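Local coordinates for endo-xylogalacturonan hydrolase A (Aspergillus tubingensis, PDB 4C2L), which hydrolyses the xylose-substituted galacturonan backbone of xylogalacturonan, a component of the hairy regions of pectin, at residues 279-284 with 318-323; 349-354 with 372-377. All blocks are in the same frame, centred on the assembly; numbering follows the deposited sequence. Where two conformers were deposited one is given.

Interaction 1 (279-284 with 318-323); sequences STVSNV and AKLTDI. With NAG (2-acetamido-2-deoxy-beta-D-glucopyranose), chain B.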
loop_
_atom_site.group_PDB
_atom_site.type_symbol
_atom_site.label_atom_id
_atom_site.label_comp_id
_atom_site.label_asym_id
_atom_site.label_seq_id
_atom_site.Cartn_x
_atom_site.Cartn_y
_atom_site.Cartn_z
ATOM N N SER A 279 -8.549 -16.174 -8.699
ATOM C CA SER A 279 -7.357 -15.511 -8.229
ATOM C C SER A 279 -6.220 -16.513 -8.228
ATOM O O SER A 279 -6.403 -17.645 -7.791
ATOM C CB SER A 279 -7.584 -15.041 -6.791
ATOM O OG SER A 279 -8.622 -14.083 -6.729
ATOM N N THR A 280 -5.058 -16.084 -8.691
ATOM C CA THR A 280 -3.861 -16.913 -8.688
ATOM C C THR A 280 -2.774 -16.184 -7.928
ATOM O O THR A 280 -2.436 -15.046 -8.253
ATOM C CB THR A 280 -3.410 -17.209 -10.132
ATOM O OG1 THR A 280 -4.494 -17.853 -10.818
ATOM C CG2 THR A 280 -2.199 -18.111 -10.166
ATOM N N VAL A 281 -2.230 -16.826 -6.895
ATOM C CA VAL A 281 -1.146 -16.201 -6.147
ATOM C C VAL A 281 -0.034 -17.213 -6.090
ATOM O O VAL A 281 -0.227 -18.317 -5.553
ATOM C CB VAL A 281 -1.574 -15.810 -4.719
ATOM C CG1 VAL A 281 -0.435 -15.081 -3.995
ATOM C CG2 VAL A 281 -2.818 -14.932 -4.768
ATOM N N SER A 282 1.122 -16.862 -6.646
ATOM C CA SER A 282 2.223 -17.824 -6.690
ATOM C C SER A 282 3.557 -17.236 -6.276
ATOM O O SER A 282 3.919 -16.131 -6.666
ATOM C CB SER A 282 2.313 -18.494 -8.069
ATOM O OG SER A 282 2.737 -17.589 -9.064
ATOM N N ASN A 283 4.286 -17.991 -5.452
ATOM C CA ASN A 283 5.616 -17.589 -5.009
ATOM C C ASN A 283 5.575 -16.262 -4.256
ATOM O O ASN A 283 6.088 -15.249 -4.730
ATOM C CB ASN A 283 6.597 -17.545 -6.185
ATOM C CG ASN A 283 7.983 -17.069 -5.788
ATOM O OD1 ASN A 283 8.416 -17.227 -4.640
ATOM N ND2 ASN A 283 8.686 -16.480 -6.738
ATOM N N VAL A 284 4.956 -16.297 -3.086
ATOM C CA VAL A 284 4.906 -15.141 -2.206
ATOM C C VAL A 284 5.508 -15.552 -0.875
ATOM O O VAL A 284 5.053 -16.501 -0.253
ATOM C CB VAL A 284 3.473 -14.621 -2.022
ATOM C CG1 VAL A 284 3.452 -13.475 -1.019
ATOM C CG2 VAL A 284 2.900 -14.176 -3.373
ATOM N N ALA A 318 -9.458 -20.031 -5.335
ATOM C CA ALA A 318 -8.174 -19.373 -5.537
ATOM C C ALA A 318 -7.040 -20.401 -5.610
ATOM O O ALA A 318 -7.046 -21.406 -4.903
ATOM C CB ALA A 318 -7.913 -18.361 -4.429
ATOM N N LYS A 319 -6.089 -20.153 -6.496
ATOM C CA LYS A 319 -4.933 -21.010 -6.632
ATOM C C LYS A 319 -3.732 -20.359 -5.974
ATOM O O LYS A 319 -3.071 -19.522 -6.584
ATOM C CB LYS A 319 -4.643 -21.286 -8.112
ATOM C CG LYS A 319 -3.604 -22.376 -8.301
ATOM C CD LYS A 319 -3.252 -22.573 -9.770
ATOM C CE LYS A 319 -2.079 -23.539 -9.920
ATOM N NZ LYS A 319 -1.841 -23.843 -11.368
ATOM N N LEU A 320 -3.468 -20.753 -4.729
ATOM C CA LEU A 320 -2.338 -20.253 -3.980
ATOM C C LEU A 320 -1.272 -21.329 -3.985
ATOM O O LEU A 320 -1.528 -22.464 -3.572
ATOM C CB LEU A 320 -2.748 -19.912 -2.540
ATOM C CG LEU A 320 -4.103 -19.195 -2.332
ATOM C CD1 LEU A 320 -4.352 -18.952 -0.851
ATOM C CD2 LEU A 320 -4.197 -17.884 -3.093
ATOM N N THR A 321 -0.096 -20.997 -4.486
ATOM C CA THR A 321 1.006 -21.959 -4.491
ATOM C C THR A 321 2.303 -21.295 -4.060
ATOM O O THR A 321 2.512 -20.093 -4.310
ATOM C CB THR A 321 1.203 -22.624 -5.883
ATOM O OG1 THR A 321 1.422 -21.612 -6.870
ATOM C CG2 THR A 321 -0.007 -23.470 -6.274
ATOM N N ASP A 322 3.168 -22.080 -3.414
ATOM C CA ASP A 322 4.473 -21.602 -2.958
ATOM C C ASP A 322 4.335 -20.317 -2.149
ATOM O O ASP A 322 5.047 -19.323 -2.378
ATOM C CB ASP A 322 5.445 -21.431 -4.131
ATOM C CG ASP A 322 5.873 -22.756 -4.721
ATOM O OD1 ASP A 322 6.324 -23.628 -3.952
ATOM O OD2 ASP A 322 5.758 -22.935 -5.945
ATOM N N ILE A 323 3.413 -20.354 -1.195
ATOM C CA ILE A 323 3.256 -19.268 -0.225
ATOM C C ILE A 323 4.085 -19.681 0.984
ATOM O O ILE A 323 3.929 -20.785 1.504
ATOM C CB ILE A 323 1.794 -19.039 0.209
ATOM C CG1 ILE A 323 0.842 -18.992 -1.007
ATOM C CG2 ILE A 323 1.692 -17.792 1.107
ATOM C CD1 ILE A 323 1.120 -17.900 -2.025
HETATM C C1 NAG B . 9.999 -15.961 -6.489
HETATM C C2 NAG B . 10.894 -16.227 -7.703
HETATM C C3 NAG B . 12.249 -15.542 -7.555
HETATM C C4 NAG B . 12.087 -14.065 -7.173
HETATM C C5 NAG B . 11.120 -13.926 -5.977
HETATM C C6 NAG B . 10.834 -12.486 -5.521
HETATM C C7 NAG B . 10.586 -18.394 -8.789
HETATM C C8 NAG B . 10.927 -19.858 -8.740
HETATM N N2 NAG B . 11.117 -17.654 -7.823
HETATM O O3 NAG B . 12.958 -15.657 -8.773
HETATM O O4 NAG B . 13.371 -13.543 -6.859
HETATM O O5 NAG B . 9.892 -14.567 -6.265
HETATM O O6 NAG B . 10.492 -11.648 -6.605
HETATM O O7 NAG B . 9.858 -17.955 -9.679
HETATM O O HOH W 1 7.642 -18.386 -1.889
#
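Strands 279-282 and 319-321 pair in parallel on consecutive coils of the right-handed beta-helix, their axes 4.7 Å apart at closest approach and their directions within 2° of parallel. Bonding starts at Lys-319 N, which gives to Ser-279 O at 2.8 Å; Val-281 N gives to Lys-319 O, Thr-321 N to Val-281 O and Asn-283 N to Thr-321 O. Val-281, Leu-320, Val-284 and Ile-323, on both sides of a corner, turn their side chains inward and are buried. The Val-281 and Leu-320 side chains lie side by side, CG2 of the one 3.7 Å from CD2 of the other. CG1 of Val-281, anti to its N (chi1 -177°), meets CD1 of Ile-323 at 3.8 Å, the side chains crossing at about a right angle. Such inward stacking of aliphatic residues from coil to coil is characteristic of the GH28 solenoid. Both chains turn that corner with positive phi, at Asn-283 (60°) and Asp-322, and pairing resumes with a more bent bond, Val-284 N to Asp-322 O at 3.1 Å. Asn-283 carries the N-linked sugar: its ND2 is joined to NAG C1 and bonded to Asn-250 OD1, while one water donates to Asn-283 OD1 and Asp-322 O.

Interaction 2 (349-354 with 372-377); sequences GTCGIS and ANTPSD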
loop_
_atom_site.group_PDB
_atom_site.type_symbol
_atom_site.label_atom_id
_atom_site.label_comp_id
_atom_site.label_asym_id
_atom_site.label_seq_id
_atom_site.Cartn_x
_atom_site.Cartn_y
_atom_site.Cartn_z
ATOM N N GLY A 349 -10.142 -24.463 -3.834
ATOM C CA GLY A 349 -8.889 -23.880 -4.264
ATOM C C GLY A 349 -7.677 -24.706 -3.895
ATOM O O GLY A 349 -7.791 -25.821 -3.356
ATOM N N THR A 350 -6.516 -24.149 -4.187
ATOM C CA THR A 350 -5.251 -24.715 -3.763
ATOM C C THR A 350 -4.709 -23.807 -2.676
ATOM O O THR A 350 -4.686 -22.586 -2.839
ATOM C CB THR A 350 -4.275 -24.775 -4.950
ATOM O OG1 THR A 350 -4.917 -25.448 -6.047
ATOM C CG2 THR A 350 -3.019 -25.529 -4.588
ATOM N N CYS A 351 -4.265 -24.411 -1.580
ATOM C CA CYS A 351 -3.844 -23.666 -0.397
ATOM C C CYS A 351 -2.388 -23.997 -0.099
ATOM O O CYS A 351 -2.062 -24.546 0.957
ATOM C CB CYS A 351 -4.755 -24.041 0.775
ATOM S SG CYS A 351 -4.545 -23.044 2.276
ATOM N N GLY A 352 -1.508 -23.661 -1.038
ATOM C CA GLY A 352 -0.124 -24.092 -0.979
ATOM C C GLY A 352 0.695 -23.192 -0.073
ATOM O O GLY A 352 1.577 -22.473 -0.539
ATOM N N ILE A 353 0.406 -23.251 1.219
ATOM C CA ILE A 353 1.124 -22.431 2.197
ATOM C C ILE A 353 1.945 -23.292 3.148
ATOM O O ILE A 353 1.487 -24.348 3.599
ATOM C CB ILE A 353 0.185 -21.436 2.935
ATOM C CG1 ILE A 353 0.952 -20.622 3.995
ATOM C CG2 ILE A 353 -1.048 -22.115 3.500
ATOM C CD1 ILE A 353 0.152 -19.460 4.565
ATOM N N SER A 354 3.175 -22.862 3.394
ATOM C CA SER A 354 4.083 -23.519 4.338
ATOM C C SER A 354 4.521 -22.515 5.405
ATOM O O SER A 354 4.999 -21.434 5.052
ATOM C CB SER A 354 5.302 -24.054 3.586
ATOM O OG SER A 354 6.210 -24.716 4.451
ATOM N N ALA A 372 -9.113 -23.822 7.531
ATOM C CA ALA A 372 -10.020 -24.555 6.665
ATOM C C ALA A 372 -9.284 -24.800 5.358
ATOM O O ALA A 372 -8.653 -23.881 4.818
ATOM C CB ALA A 372 -11.298 -23.767 6.420
ATOM N N ASN A 373 -9.315 -26.047 4.877
ATOM C CA ASN A 373 -8.753 -26.397 3.565
ATOM C C ASN A 373 -7.246 -26.168 3.445
ATOM O O ASN A 373 -6.738 -25.873 2.364
ATOM C CB ASN A 373 -9.510 -25.676 2.439
ATOM C CG ASN A 373 -10.985 -25.971 2.464
ATOM O OD1 ASN A 373 -11.394 -27.121 2.252
ATOM N ND2 ASN A 373 -11.802 -24.949 2.734
ATOM N N THR A 374 -6.549 -26.320 4.569
ATOM C CA THR A 374 -5.108 -26.167 4.625
ATOM C C THR A 374 -4.445 -27.517 4.397
ATOM O O THR A 374 -5.039 -28.562 4.697
ATOM C CB THR A 374 -4.647 -25.580 5.980
ATOM O OG1 THR A 374 -5.236 -26.328 7.049
ATOM C CG2 THR A 374 -5.075 -24.104 6.108
ATOM N N PRO A 375 -3.229 -27.510 3.850
ATOM C CA PRO A 375 -2.549 -28.742 3.438
ATOM C C PRO A 375 -1.935 -29.525 4.605
ATOM O O PRO A 375 -1.707 -28.981 5.686
ATOM C CB PRO A 375 -1.431 -28.234 2.533
ATOM C CG PRO A 375 -1.131 -26.864 3.045
ATOM C CD PRO A 375 -2.445 -26.310 3.496
ATOM N N SER A 376 -1.644 -30.797 4.360
ATOM C CA SER A 376 -1.065 -31.657 5.398
ATOM C C SER A 376 0.325 -31.213 5.838
ATOM O O SER A 376 0.760 -31.551 6.934
ATOM C CB SER A 376 -1.040 -33.119 4.923
ATOM O OG SER A 376 -0.467 -33.205 3.624
ATOM N N ASP A 377 1.025 -30.451 5.011
ATOM C CA ASP A 377 2.385 -30.042 5.373
ATOM C C ASP A 377 2.430 -28.562 5.777
ATOM O O ASP A 377 3.427 -27.874 5.542
ATOM C CB ASP A 377 3.362 -30.323 4.216
ATOM C CG ASP A 377 3.082 -29.455 2.965
ATOM O OD1 ASP A 377 1.955 -28.930 2.819
ATOM O OD2 ASP A 377 3.995 -29.309 2.120
HETATM O O HOH W 2 1.776 -26.436 1.703
#
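Cys-351 reaches from strand 350-354 to the loop 372-377, its CB lying 3.1 Å from Asn-373 O. At the tip, SG stands anti to the backbone N (chi1 -172°), which carries it over the loop backbone, 3.9 Å from Thr-374 CA and 4.0 Å from Thr-374 CG2. The same sulfur lies beside Pro-375 CD and is joined in a disulfide to Cys-345. Next along the loop, the Pro-375 ring packs against the strand backbone: its CD comes to 3.1 Å from Cys-351 O, and its CG touches both that oxygen (3.3 Å) and Ile-353 O (3.7 Å). Cys-351 O is already taken by Ile-353 N at 2.8 Å, the bond that closes an inverse gamma turn centred on Gly-352. No direct hydrogen bond joins the two segments; a water spans them, donating to Ile-353 O and, at 2.7 Å, to Asp-377 OD1. Asn-373 ND2 is hydrogen-bonded to Cys-345 O. The loop, which follows strand 368-372 and precedes strand 383-384 in the chain, lies along strand 350-354 near the C-terminal end of the beta-helix, with Thr-374 touching Leu-343 of strand 339-344 and Cys-382, while Ile-353 packs on Ile-323 and Val-325 of the neighbouring strand 319-329.

Interactions 1 and 2 follow one another along the chain and are successive steps toward the C-terminal end of the beta-helix, their centres about 11 Å apart. Segments 318-323 and 349-354 join them, since strands 319-329 and 350-358 are neighbours: Leu-320 O lies 2.8 Å from Gly-352 N and Ile-323 N lies 2.9 Å from Gly-352 O, both probable hydrogen bonds. Side chains add packing, Thr-321 CG2 to Thr-350 CG2 at 4.0 Å. Interaction 1 is strand pairing, while interaction 2 sets a strand against a loop without direct hydrogen bonds. Neither includes Asp-210 or His-233, the active-site residues inferred by similarity; the sugar belongs to interaction 1, on Asn-283.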